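Local structure of Acarbose/maltose binding protein GacH (Streptomyces glaucescens, 3K01) at residues K209-T212 / V213-E216; M257-G260 / P261-E265. The protein binds acarbose and an acarbose homolog, and probably maltose, as the solute receptor of an ABC transporter. One frame throughout, in Å; residues are numbered along the deposited sequence. Where two conformers were deposited one is given.

Contact 1 (K209-T212 / V213-E216)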
loop_
_atom_site.group_PDB
_atom_site.type_symbol
_atom_site.label_atom_id
_atom_site.label_comp_id
_atom_site.label_asym_id
_atom_site.label_seq_id
_atom_site.Cartn_x
_atom_site.Cartn_y
_atom_site.Cartn_z
ATOM N N LYS A 209 -6.587 -22.571 2.970
ATOM C CA LYS A 209 -5.398 -22.890 2.181
ATOM C C LYS A 209 -5.774 -23.262 0.747
ATOM O O LYS A 209 -5.427 -24.328 0.238
ATOM C CB LYS A 209 -4.563 -23.979 2.854
ATOM C CG LYS A 209 -3.828 -23.479 4.102
ATOM C CD LYS A 209 -2.624 -24.351 4.442
ATOM C CE LYS A 209 -3.048 -25.686 5.048
ATOM N NZ LYS A 209 -3.489 -25.543 6.473
ATOM N N THR A 210 -6.476 -22.339 0.084
ATOM C CA THR A 210 -6.958 -22.560 -1.280
ATOM C C THR A 210 -6.531 -21.386 -2.169
ATOM O O THR A 210 -6.705 -20.235 -1.767
ATOM C CB THR A 210 -8.496 -22.712 -1.294
ATOM O OG1 THR A 210 -8.873 -23.776 -0.407
ATOM C CG2 THR A 210 -9.006 -23.009 -2.710
ATOM N N VAL A 211 -5.978 -21.688 -3.338
ATOM C CA VAL A 211 -5.679 -20.669 -4.337
ATOM C C VAL A 211 -7.000 -20.244 -4.993
ATOM O O VAL A 211 -7.799 -21.086 -5.426
ATOM C CB VAL A 211 -4.704 -21.230 -5.364
ATOM C CG1 VAL A 211 -4.587 -20.308 -6.585
ATOM C CG2 VAL A 211 -3.353 -21.418 -4.717
ATOM N N THR A 212 -7.242 -18.941 -5.056
ATOM C CA THR A 212 -8.494 -18.428 -5.612
ATOM C C THR A 212 -8.296 -17.501 -6.822
ATOM O O THR A 212 -9.288 -17.111 -7.453
ATOM C CB THR A 212 -9.355 -17.702 -4.556
ATOM O OG1 THR A 212 -8.568 -16.671 -3.962
ATOM C CG2 THR A 212 -9.841 -18.652 -3.447
ATOM N N VAL A 213 -7.054 -17.169 -7.164
ATOM C CA VAL A 213 -6.786 -16.236 -8.269
ATOM C C VAL A 213 -7.285 -16.737 -9.619
ATOM O O VAL A 213 -7.513 -15.936 -10.542
ATOM C CB VAL A 213 -5.289 -15.903 -8.350
ATOM C CG1 VAL A 213 -4.490 -17.046 -8.966
ATOM C CG2 VAL A 213 -5.034 -14.586 -9.097
ATOM N N ASP A 214 -7.470 -18.054 -9.723
ATOM C CA ASP A 214 -7.938 -18.660 -10.972
ATOM C C ASP A 214 -9.405 -19.060 -10.935
ATOM O O ASP A 214 -9.856 -19.853 -11.791
ATOM C CB ASP A 214 -7.044 -19.825 -11.420
ATOM C CG ASP A 214 -6.883 -20.900 -10.359
ATOM O OD1 ASP A 214 -7.410 -20.764 -9.239
ATOM O OD2 ASP A 214 -6.244 -21.924 -10.695
ATOM N N ASP A 215 -10.165 -18.576 -9.952
ATOM C CA ASP A 215 -11.598 -18.755 -10.069
ATOM C C ASP A 215 -12.148 -17.774 -11.113
ATOM O O ASP A 215 -11.387 -17.044 -11.763
ATOM C CB ASP A 215 -12.280 -18.631 -8.723
ATOM C CG ASP A 215 -12.190 -17.255 -8.154
ATOM O OD1 ASP A 215 -11.842 -16.300 -8.904
ATOM O OD2 ASP A 215 -12.470 -17.133 -6.941
ATOM N N GLU A 216 -13.453 -17.804 -11.339
ATOM C CA GLU A 216 -13.973 -17.009 -12.435
ATOM C C GLU A 216 -13.751 -15.517 -12.263
ATOM O O GLU A 216 -13.596 -14.803 -13.262
ATOM C CB GLU A 216 -15.425 -17.344 -12.749
ATOM C CG GLU A 216 -15.522 -18.594 -13.677
ATOM C CD GLU A 216 -14.744 -18.474 -15.028
ATOM O OE1 GLU A 216 -14.690 -17.378 -15.634
ATOM O OE2 GLU A 216 -14.193 -19.499 -15.500
#
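Val211 and Val213 touch through their methyl groups at the start of a tight turn, with CG1 of Val211 4.0 Å from CG1 of Val213. Val211 CG1 is anti to its backbone N (chi1 168°) and lies beside its carbonyl carbon. This turns the methyl forward along the chain, to Val213 and Asp214. The same CG1 is 3.9 Å from Asp214 OD1, and there the two side chains cross at about a right angle. Both valines are buried, and both pack on Tyr404 of helix 393-407. Asp214 is tied to the same helix, for its OD2 makes a salt bridge to Arg405.

Thr212 to Asp215 form a type I beta turn, with Val213 and Asp214 at its two corners. The turn joins the short strand 210-211 to helix 216-230. It is closed by the backbone N of Asp215, which donates to Thr212 O over 3.0 Å. The bond is nearly straight, with 170° at the hydrogen. The donor does not sit on a lone pair. It stands above the carbonyl plane, 59° out of it. Asp214 N is about as near, 3.1 Å from Thr212 O, but its angle is too poor for a bond. The Thr212 side chain points away from the turn, and its OG1 is hydrogen-bonded to Asp202 O.

Asp215 is the N-cap of helix 216-230. In the conformer given, its OD1 accepts from Gly218 N. The same residue therefore closes the turn with its backbone and caps the helix with its side chain. In this conformer Asp215 OD2 also lies alongside Thr212, 4.0 Å from Thr212 CB.

Contact 2 (M257-G260 / P261-E265)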
loop_
_atom_site.group_PDB
_atom_site.type_symbol
_atom_site.label_atom_id
_atom_site.label_comp_id
_atom_site.label_asym_id
_atom_site.label_seq_id
_atom_site.Cartn_x
_atom_site.Cartn_y
_atom_site.Cartn_z
ATOM N N MET A 257 -5.981 8.157 -14.233
ATOM C CA MET A 257 -4.998 7.072 -14.027
ATOM C C MET A 257 -5.286 6.553 -12.632
ATOM O O MET A 257 -5.978 7.185 -11.855
ATOM C CB MET A 257 -3.550 7.547 -14.116
ATOM C CG MET A 257 -3.162 8.502 -13.003
ATOM S SD MET A 257 -1.377 8.846 -13.021
ATOM C CE MET A 257 -1.202 10.127 -11.790
ATOM N N VAL A 258 -4.751 5.381 -12.307
ATOM C CA VAL A 258 -4.799 4.885 -10.930
ATOM C C VAL A 258 -3.406 5.035 -10.332
ATOM O O VAL A 258 -2.406 4.737 -10.984
ATOM C CB VAL A 258 -5.253 3.433 -10.921
ATOM C CG1 VAL A 258 -5.098 2.793 -9.532
ATOM C CG2 VAL A 258 -6.675 3.350 -11.405
ATOM N N ASN A 259 -3.330 5.549 -9.111
ATOM C CA ASN A 259 -2.022 5.812 -8.530
ATOM C C ASN A 259 -2.137 6.014 -7.040
ATOM O O ASN A 259 -3.258 5.981 -6.490
ATOM C CB ASN A 259 -1.358 7.009 -9.230
ATOM C CG ASN A 259 0.125 6.815 -9.410
ATOM O OD1 ASN A 259 0.790 6.173 -8.587
ATOM N ND2 ASN A 259 0.658 7.338 -10.513
ATOM N N GLY A 260 -0.999 6.210 -6.380
ATOM C CA GLY A 260 -0.991 6.361 -4.931
ATOM C C GLY A 260 -0.494 7.718 -4.497
ATOM O O GLY A 260 -0.148 8.573 -5.309
ATOM N N PRO A 261 -0.439 7.946 -3.178
ATOM C CA PRO A 261 -0.027 9.243 -2.626
ATOM C C PRO A 261 1.350 9.680 -3.108
ATOM O O PRO A 261 1.602 10.883 -3.249
ATOM C CB PRO A 261 -0.025 8.989 -1.107
ATOM C CG PRO A 261 -1.087 7.891 -0.956
ATOM C CD PRO A 261 -0.837 6.991 -2.123
ATOM N N TRP A 262 2.226 8.720 -3.385
ATOM C CA TRP A 262 3.580 8.997 -3.840
ATOM C C TRP A 262 3.614 9.728 -5.185
ATOM O O TRP A 262 4.666 10.245 -5.577
ATOM C CB TRP A 262 4.395 7.684 -3.946
ATOM C CG TRP A 262 3.710 6.679 -4.784
ATOM C CD1 TRP A 262 3.751 6.588 -6.147
ATOM C CD2 TRP A 262 2.841 5.633 -4.339
ATOM N NE1 TRP A 262 2.957 5.554 -6.581
ATOM C CE2 TRP A 262 2.396 4.943 -5.485
ATOM C CE3 TRP A 262 2.395 5.209 -3.084
ATOM C CZ2 TRP A 262 1.513 3.848 -5.418
ATOM C CZ3 TRP A 262 1.522 4.097 -3.013
ATOM C CH2 TRP A 262 1.079 3.447 -4.178
ATOM N N ALA A 263 2.495 9.767 -5.904
ATOM C CA ALA A 263 2.422 10.435 -7.222
ATOM C C ALA A 263 1.993 11.895 -7.181
ATOM O O ALA A 263 2.073 12.588 -8.201
ATOM C CB ALA A 263 1.500 9.680 -8.152
ATOM N N ILE A 264 1.430 12.334 -6.059
ATOM C CA ILE A 264 0.779 13.650 -5.977
ATOM C C ILE A 264 1.716 14.806 -6.321
ATOM O O ILE A 264 1.348 15.665 -7.117
ATOM C CB ILE A 264 0.120 13.833 -4.595
ATOM C CG1 ILE A 264 -1.087 12.884 -4.433
ATOM C CG2 ILE A 264 -0.285 15.292 -4.378
ATOM C CD1 ILE A 264 -2.301 13.242 -5.244
ATOM N N GLU A 265 2.898 14.831 -5.738
ATOM C CA GLU A 265 3.783 15.960 -6.014
ATOM C C GLU A 265 4.203 15.995 -7.481
ATOM O O GLU A 265 4.238 17.069 -8.101
ATOM C CB GLU A 265 4.977 15.970 -5.058
ATOM C CG GLU A 265 4.547 16.326 -3.630
ATOM C CD GLU A 265 3.856 17.684 -3.543
ATOM O OE1 GLU A 265 4.437 18.668 -4.044
ATOM O OE2 GLU A 265 2.725 17.781 -3.006
#
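A strand-to-helix junction is formed here, where strand 254-259 of the large mixed sheet runs through Gly260 into helix 264-268. Gly260 O accepts from Ala263 N at 3.0 Å, with 164° at the hydrogen. Ile264 N follows with a bond to Pro261 O.

The Trp262 ring folds back over the junction. Its CG sits between the backbone N and the carbonyl carbon (chi1 54°), which brings the indole over Gly260. Gly260 CA makes a CH-pi contact with one face, 3.5 Å from the centroid of the six-membered ring. The indole also meets the ring of Trp242, and it touches Trp191.

The amide plane of Asn259 is turned 69° from the indole plane, and Asn259 OD1 is 3.0 Å from Trp262 NE1. Asn259 OD1 accepts from Gly260 N at 2.8 Å, a bent bond that limits the rotation of the amide. At the other end of the amide, Asn259 ND2 makes a weak bond to Met257 SD. Pro261 and Ile264 touch Met352 and Phe356 of helix 351-360. The Ala263 methyl packs on the Asn259 amide, with Ala263 CB 3.4 Å from both CG and ND2 of Asn259.

Contact 1 comes first along the chain, and contact 2 follows after helix 216-230, strand 234-235 and helix 241-251. Their centres are 30 Å apart and their nearest atoms about 17 Å, so they do not touch. Each is a place where a strand gives way to a helix, but the strands belong to different sheets. Contact 1 leaves the two-stranded antiparallel sheet 204-205/210-211 and lies far from the centre of the chain, against helix 393-407 near the C-terminus. Contact 2 leaves the large mixed sheet and is more central, beside helices 241-251 and 351-360. The solute receptor thus has one such junction at its periphery and one at the end of a main-sheet strand.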